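Local coordinates for protein lectin (Trichosanthes anguina, PDB 4HR6) that probably binds carbohydrate as a three-chain seed lectin, a nontoxic homologue of the type II ribosome-inactivating proteins, at residues 27-32 against 38-43; 89-94 against 104-109. All blocks are in the same frame, centred on the assembly; numbering follows the deposited sequence.

Contact 1. Residues 27-32 against 38-43; sequences AVAYQP and SYFFLN
The carbonyl oxygen of Y39 is held by two groups of the facing strand. The amide N of Y30 donates to Y39 O at 3.0 Å, in the carbonyl plane, while A29 CA adds a C-H···O contact to Y39 O at 3.1 Å. A return bond, from Y39 N to Y30 O at 3.0 Å, makes these tyrosines a hydrogen-bonded antiparallel pair. Next to them A29 and F40 form a non-hydrogen-bonded pair. Further along, F41 N donates to V28 O at 3.0 Å, but lies 35° off the carbonyl plane. V28 has a near-helical psi of -26°, and V28 and A29 both bond A19 of strand 15-21, consistent with a beta bulge on that side.

Each face of this hairpin has its own aromatic packing. On the face of Y30 and Y39, CG of Y30 lies between its backbone N and carbonyl carbon (chi1 84°), which brings its CZ to 3.7 Å from Y39 CD1. The two ring planes are roughly parallel but slid apart, with little overlap. P32 CD comes up to the edge of the Y39 ring. On the other face, A29 CB sits over the centre of the F40 ring, 3.7 Å from its centroid, a CH-pi contact; F49 stacks with F40. Where the strand has ended, CD1 of F41 lies 3.4 Å from A27 O, an oxygen that also accepts a bond from N65.

The Y30 hydroxyl bonds L95 O on helix 85-96, and S38 OG bonds T56, so the polar ends reach beyond the hairpin. The chemistry implies a division of labour: amide bonds set the register of these two sheet strands, while aromatic rings pack on both faces and one phenol ties the sheet to a helix.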
loop_
_atom_site.group_PDB
_atom_site.type_symbol
_atom_site.label_atom_id
_atom_site.label_comp_id
_atom_site.label_asym_id
_atom_site.label_seq_id
_atom_site.Cartn_x
_atom_site.Cartn_y
_atom_site.Cartn_z
ATOM N N ALA B 27 -1.880 19.157 -12.061
ATOM C CA ALA B 27 -2.804 20.088 -12.668
ATOM C C ALA B 27 -2.017 21.198 -13.353
ATOM O O ALA B 27 -1.104 21.736 -12.781
ATOM C CB ALA B 27 -3.716 20.670 -11.606
ATOM N N VAL B 28 -2.362 21.520 -14.585
ATOM C CA VAL B 28 -1.649 22.578 -15.319
ATOM C C VAL B 28 -2.491 23.799 -15.677
ATOM O O VAL B 28 -1.947 24.877 -15.905
ATOM C CB VAL B 28 -0.995 22.040 -16.616
ATOM C CG1 VAL B 28 -0.046 20.913 -16.299
ATOM C CG2 VAL B 28 -2.025 21.577 -17.618
ATOM N N ALA B 29 -3.795 23.619 -15.808
ATOM C CA ALA B 29 -4.670 24.695 -16.219
ATOM C C ALA B 29 -6.106 24.356 -15.908
ATOM O O ALA B 29 -6.440 23.192 -15.685
ATOM C CB ALA B 29 -4.543 24.927 -17.720
ATOM N N TYR B 30 -6.959 25.375 -15.903
ATOM C CA TYR B 30 -8.402 25.137 -15.877
ATOM C C TYR B 30 -9.152 26.225 -16.621
ATOM O O TYR B 30 -8.615 27.306 -16.860
ATOM C CB TYR B 30 -8.945 25.043 -14.437
ATOM C CG TYR B 30 -9.271 26.366 -13.770
ATOM C CD1 TYR B 30 -10.586 26.852 -13.724
ATOM C CD2 TYR B 30 -8.287 27.116 -13.178
ATOM C CE1 TYR B 30 -10.889 28.051 -13.098
ATOM C CE2 TYR B 30 -8.569 28.319 -12.566
ATOM C CZ TYR B 30 -9.872 28.774 -12.526
ATOM O OH TYR B 30 -10.133 29.955 -11.912
ATOM N N GLN B 31 -10.412 25.925 -16.916
ATOM C CA GLN B 31 -11.334 26.867 -17.524
ATOM C C GLN B 31 -12.708 26.784 -16.837
ATOM O O GLN B 31 -13.251 25.694 -16.672
ATOM C CB GLN B 31 -11.527 26.543 -19.007
ATOM C CG GLN B 31 -12.110 27.720 -19.786
ATOM C CD GLN B 31 -12.737 27.337 -21.116
ATOM O OE1 GLN B 31 -12.708 26.185 -21.526
ATOM N NE2 GLN B 31 -13.316 28.319 -21.792
ATOM N N PRO B 32 -13.264 27.933 -16.417
ATOM C CA PRO B 32 -14.679 27.915 -16.034
ATOM C C PRO B 32 -15.554 27.709 -17.266
ATOM O O PRO B 32 -15.306 28.342 -18.275
ATOM C CB PRO B 32 -14.916 29.318 -15.451
ATOM C CG PRO B 32 -13.579 29.956 -15.318
ATOM C CD PRO B 32 -12.651 29.253 -16.248
ATOM N N SER B 38 -8.998 31.356 -19.504
ATOM C CA SER B 38 -8.439 30.149 -18.964
ATOM C C SER B 38 -7.252 30.561 -18.095
ATOM O O SER B 38 -6.726 31.679 -18.205
ATOM C CB SER B 38 -8.030 29.196 -20.093
ATOM O OG SER B 38 -6.995 29.753 -20.897
ATOM N N TYR B 39 -6.845 29.676 -17.195
ATOM C CA TYR B 39 -5.805 30.019 -16.234
ATOM C C TYR B 39 -4.797 28.900 -16.174
ATOM O O TYR B 39 -5.161 27.735 -16.064
ATOM C CB TYR B 39 -6.414 30.300 -14.867
ATOM C CG TYR B 39 -7.463 31.369 -14.917
ATOM C CD1 TYR B 39 -8.765 31.054 -15.230
ATOM C CD2 TYR B 39 -7.134 32.698 -14.703
ATOM C CE1 TYR B 39 -9.731 32.027 -15.318
ATOM C CE2 TYR B 39 -8.097 33.686 -14.795
ATOM C CZ TYR B 39 -9.401 33.334 -15.099
ATOM O OH TYR B 39 -10.393 34.289 -15.197
ATOM N N PHE B 40 -3.527 29.272 -16.291
ATOM C CA PHE B 40 -2.435 28.328 -16.424
ATOM C C PHE B 40 -1.496 28.577 -15.276
ATOM O O PHE B 40 -1.249 29.735 -14.926
ATOM C CB PHE B 40 -1.682 28.546 -17.739
ATOM C CG PHE B 40 -2.358 27.946 -18.930
ATOM C CD1 PHE B 40 -3.487 28.526 -19.467
ATOM C CD2 PHE B 40 -1.856 26.797 -19.524
ATOM C CE1 PHE B 40 -4.105 27.967 -20.579
ATOM C CE2 PHE B 40 -2.475 26.226 -20.621
ATOM C CZ PHE B 40 -3.603 26.816 -21.157
ATOM N N PHE B 41 -0.981 27.499 -14.685
ATOM C CA PHE B 41 0.082 27.638 -13.698
ATOM C C PHE B 41 1.329 28.167 -14.377
ATOM O O PHE B 41 1.574 27.902 -15.545
ATOM C CB PHE B 41 0.379 26.300 -13.008
ATOM C CG PHE B 41 -0.653 25.910 -11.984
ATOM C CD1 PHE B 41 -1.714 25.096 -12.325
ATOM C CD2 PHE B 41 -0.580 26.396 -10.692
ATOM C CE1 PHE B 41 -2.681 24.751 -11.399
ATOM C CE2 PHE B 41 -1.547 26.054 -9.753
ATOM C CZ PHE B 41 -2.599 25.228 -10.108
ATOM N N LEU B 42 2.118 28.892 -13.599
ATOM C CA LEU B 42 3.335 29.519 -14.037
ATOM C C LEU B 42 4.324 28.484 -14.618
ATOM O O LEU B 42 5.062 28.781 -15.539
ATOM C CB LEU B 42 3.934 30.268 -12.853
ATOM C CG LEU B 42 5.147 31.176 -13.038
ATOM C CD1 LEU B 42 4.929 32.185 -14.165
ATOM C CD2 LEU B 42 5.409 31.876 -11.715
ATOM N N ASN B 43 4.309 27.265 -14.097
ATOM C CA ASN B 43 5.206 26.241 -14.575
ATOM C C ASN B 43 4.505 25.220 -15.434
ATOM O O ASN B 43 5.019 24.133 -15.637
ATOM C CB ASN B 43 5.907 25.573 -13.398
ATOM C CG ASN B 43 4.957 24.774 -12.536
ATOM O OD1 ASN B 43 3.795 25.120 -12.411
ATOM N ND2 ASN B 43 5.449 23.713 -11.938
#

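Contact 2. Residues 89-94 against 104-109; sequences DFAISN and PLSFLV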
loop_
_atom_site.group_PDB
_atom_site.type_symbol
_atom_site.label_atom_id
_atom_site.label_comp_id
_atom_site.label_asym_id
_atom_site.label_seq_id
_atom_site.Cartn_x
_atom_site.Cartn_y
_atom_site.Cartn_z
ATOM N N ASP B 89 -16.941 22.195 -2.494
ATOM C CA ASP B 89 -18.002 22.975 -3.135
ATOM C C ASP B 89 -17.590 24.447 -3.191
ATOM O O ASP B 89 -17.690 25.089 -4.226
ATOM C CB ASP B 89 -19.313 22.807 -2.359
ATOM C CG ASP B 89 -20.537 23.206 -3.172
ATOM O OD1 ASP B 89 -20.832 22.549 -4.173
ATOM O OD2 ASP B 89 -21.196 24.187 -2.809
ATOM N N PHE B 90 -17.097 24.949 -2.060
ATOM C CA PHE B 90 -16.602 26.293 -1.931
ATOM C C PHE B 90 -15.449 26.515 -2.949
ATOM O O PHE B 90 -15.393 27.533 -3.627
ATOM C CB PHE B 90 -16.110 26.487 -0.482
ATOM C CG PHE B 90 -15.628 27.880 -0.145
ATOM C CD1 PHE B 90 -14.495 28.059 0.605
ATOM C CD2 PHE B 90 -16.321 29.002 -0.551
ATOM C CE1 PHE B 90 -14.053 29.327 0.945
ATOM C CE2 PHE B 90 -15.885 30.276 -0.230
ATOM C CZ PHE B 90 -14.754 30.439 0.519
ATOM N N ALA B 91 -14.526 25.560 -3.003
ATOM C CA ALA B 91 -13.363 25.628 -3.883
ATOM C C ALA B 91 -13.758 25.704 -5.363
ATOM O O ALA B 91 -13.231 26.517 -6.105
ATOM C CB ALA B 91 -12.457 24.443 -3.640
ATOM N N ILE B 92 -14.708 24.880 -5.769
ATOM C CA ILE B 92 -15.172 24.896 -7.135
ATOM C C ILE B 92 -15.710 26.302 -7.489
ATOM O O ILE B 92 -15.299 26.918 -8.503
ATOM C CB ILE B 92 -16.231 23.789 -7.360
ATOM C CG1 ILE B 92 -15.571 22.419 -7.284
ATOM C CG2 ILE B 92 -16.896 23.935 -8.723
ATOM C CD1 ILE B 92 -16.556 21.259 -7.253
ATOM N N SER B 93 -16.570 26.834 -6.620
ATOM C CA SER B 93 -17.129 28.176 -6.818
ATOM C C SER B 93 -16.089 29.251 -6.968
ATOM O O SER B 93 -16.234 30.120 -7.827
ATOM C CB SER B 93 -18.080 28.552 -5.673
ATOM O OG SER B 93 -19.215 27.699 -5.717
ATOM N N ASN B 94 -15.059 29.212 -6.121
ATOM C CA ASN B 94 -14.015 30.206 -6.169
ATOM C C ASN B 94 -13.231 30.171 -7.486
ATOM O O ASN B 94 -12.830 31.222 -7.999
ATOM C CB ASN B 94 -13.025 30.015 -5.025
ATOM C CG ASN B 94 -13.648 30.220 -3.664
ATOM O OD1 ASN B 94 -14.529 31.056 -3.476
ATOM N ND2 ASN B 94 -13.193 29.435 -2.699
ATOM N N PRO B 104 -5.313 30.010 -4.519
ATOM C CA PRO B 104 -4.336 29.031 -4.037
ATOM C C PRO B 104 -4.971 28.029 -3.065
ATOM O O PRO B 104 -4.767 26.828 -3.172
ATOM C CB PRO B 104 -3.297 29.888 -3.307
ATOM C CG PRO B 104 -3.477 31.265 -3.801
ATOM C CD PRO B 104 -4.886 31.400 -4.265
ATOM N N LEU B 105 -5.748 28.544 -2.129
ATOM C CA LEU B 105 -6.445 27.712 -1.158
ATOM C C LEU B 105 -7.351 26.705 -1.847
ATOM O O LEU B 105 -7.338 25.515 -1.511
ATOM C CB LEU B 105 -7.284 28.595 -0.237
ATOM C CG LEU B 105 -7.979 27.846 0.900
ATOM C CD1 LEU B 105 -7.006 27.720 2.060
ATOM C CD2 LEU B 105 -9.267 28.551 1.329
ATOM N N SER B 106 -8.126 27.180 -2.817
ATOM C CA SER B 106 -9.076 26.322 -3.520
ATOM C C SER B 106 -8.356 25.226 -4.301
ATOM O O SER B 106 -8.809 24.089 -4.295
ATOM C CB SER B 106 -10.011 27.146 -4.402
ATOM O OG SER B 106 -10.636 28.178 -3.644
ATOM N N PHE B 107 -7.214 25.553 -4.921
ATOM C CA PHE B 107 -6.407 24.532 -5.589
ATOM C C PHE B 107 -5.902 23.449 -4.609
ATOM O O PHE B 107 -5.944 22.267 -4.902
ATOM C CB PHE B 107 -5.222 25.155 -6.346
ATOM C CG PHE B 107 -5.555 25.572 -7.756
ATOM C CD1 PHE B 107 -5.342 26.870 -8.180
ATOM C CD2 PHE B 107 -6.075 24.659 -8.655
ATOM C CE1 PHE B 107 -5.643 27.248 -9.488
ATOM C CE2 PHE B 107 -6.387 25.031 -9.961
ATOM C CZ PHE B 107 -6.169 26.322 -10.372
ATOM N N LEU B 108 -5.434 23.863 -3.449
ATOM C CA LEU B 108 -4.994 22.917 -2.415
ATOM C C LEU B 108 -6.083 21.891 -2.038
ATOM O O LEU B 108 -5.823 20.682 -1.934
ATOM C CB LEU B 108 -4.546 23.695 -1.195
ATOM C CG LEU B 108 -3.065 23.835 -0.834
ATOM C CD1 LEU B 108 -2.104 23.357 -1.885
ATOM C CD2 LEU B 108 -2.749 25.263 -0.391
ATOM N N VAL B 109 -7.313 22.363 -1.898
ATOM C CA VAL B 109 -8.430 21.475 -1.629
ATOM C C VAL B 109 -8.661 20.493 -2.774
ATOM O O VAL B 109 -8.742 19.271 -2.576
ATOM C CB VAL B 109 -9.714 22.283 -1.358
ATOM C CG1 VAL B 109 -10.899 21.361 -1.198
ATOM C CG2 VAL B 109 -9.554 23.152 -0.109
#
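In N94 and S106 the same first-torsion choice brings amide and hydroxyl together: CG of N94 is anti to its carbonyl carbon (chi1 -64°), as OG of S106 is to its own, and each group leans into the gap between the helices. N94 ND2 then donates to S106 OG at 3.0 Å, with an N-H···O angle of 154°. The hydroxyl lies close to the plane of the amide, though the bond is somewhat bent. The asparagine does more than touch with its tip, since N94 CB also comes within 3.3 Å of S106 OG.

S106 OG has a second bond, to L102 O one turn back along its own chain, where the carbonyl must be the acceptor. The hydroxyl therefore receives one bond and gives another, which fixes its rotation. On N94's own helix, F90 lies one turn earlier, and N94 ND2 sits 3.5 Å above the centre of the F90 ring, so the amide nitrogen is covered by an aromatic face as well as bonded.

Beside this polar pair the packing is made by small groups. A91 CB meets S106 CB at 3.7 Å, and V109, one turn beyond S106, brings its CB to 4.2 Å from A91 CB. Alanine against serine lets the backbones close in, with A91 CA and S106 CA 4.4 Å apart and the segment axes 8.7 Å apart. The N-to-C directions make an angle of 131°.

The contact thus packs helix 85-96 against helix 103-119 within the ribosome-inactivating protein region; on another side of helix 85-96, D89 and I92 pack on L5 of another chain. Inside, the buried hydroxyl is satisfied by accepting from N94 and donating to L102 O.

Contact 1 closes before contact 2 opens along the chain, and their centres lie 14 Å apart. The first joins neighbouring strands 26-32 and 37-40 of the five-stranded mixed sheet; the second joins helices 85-96 and 103-119, which pack near that sheet. They touch through F107 of helix 103-119: its CZ lies 3.6 Å from Y30 CD2, and its CE1 lies 3.7 Å from F41 CZ. F107 thus inserts a helix side chain against Y30 of strand 26-32 and F41, just past the end of strand 37-40. All four segments belong to the ribosome-inactivating protein region, and together they illustrate how a sheet and a helix pair share one hydrophobic core.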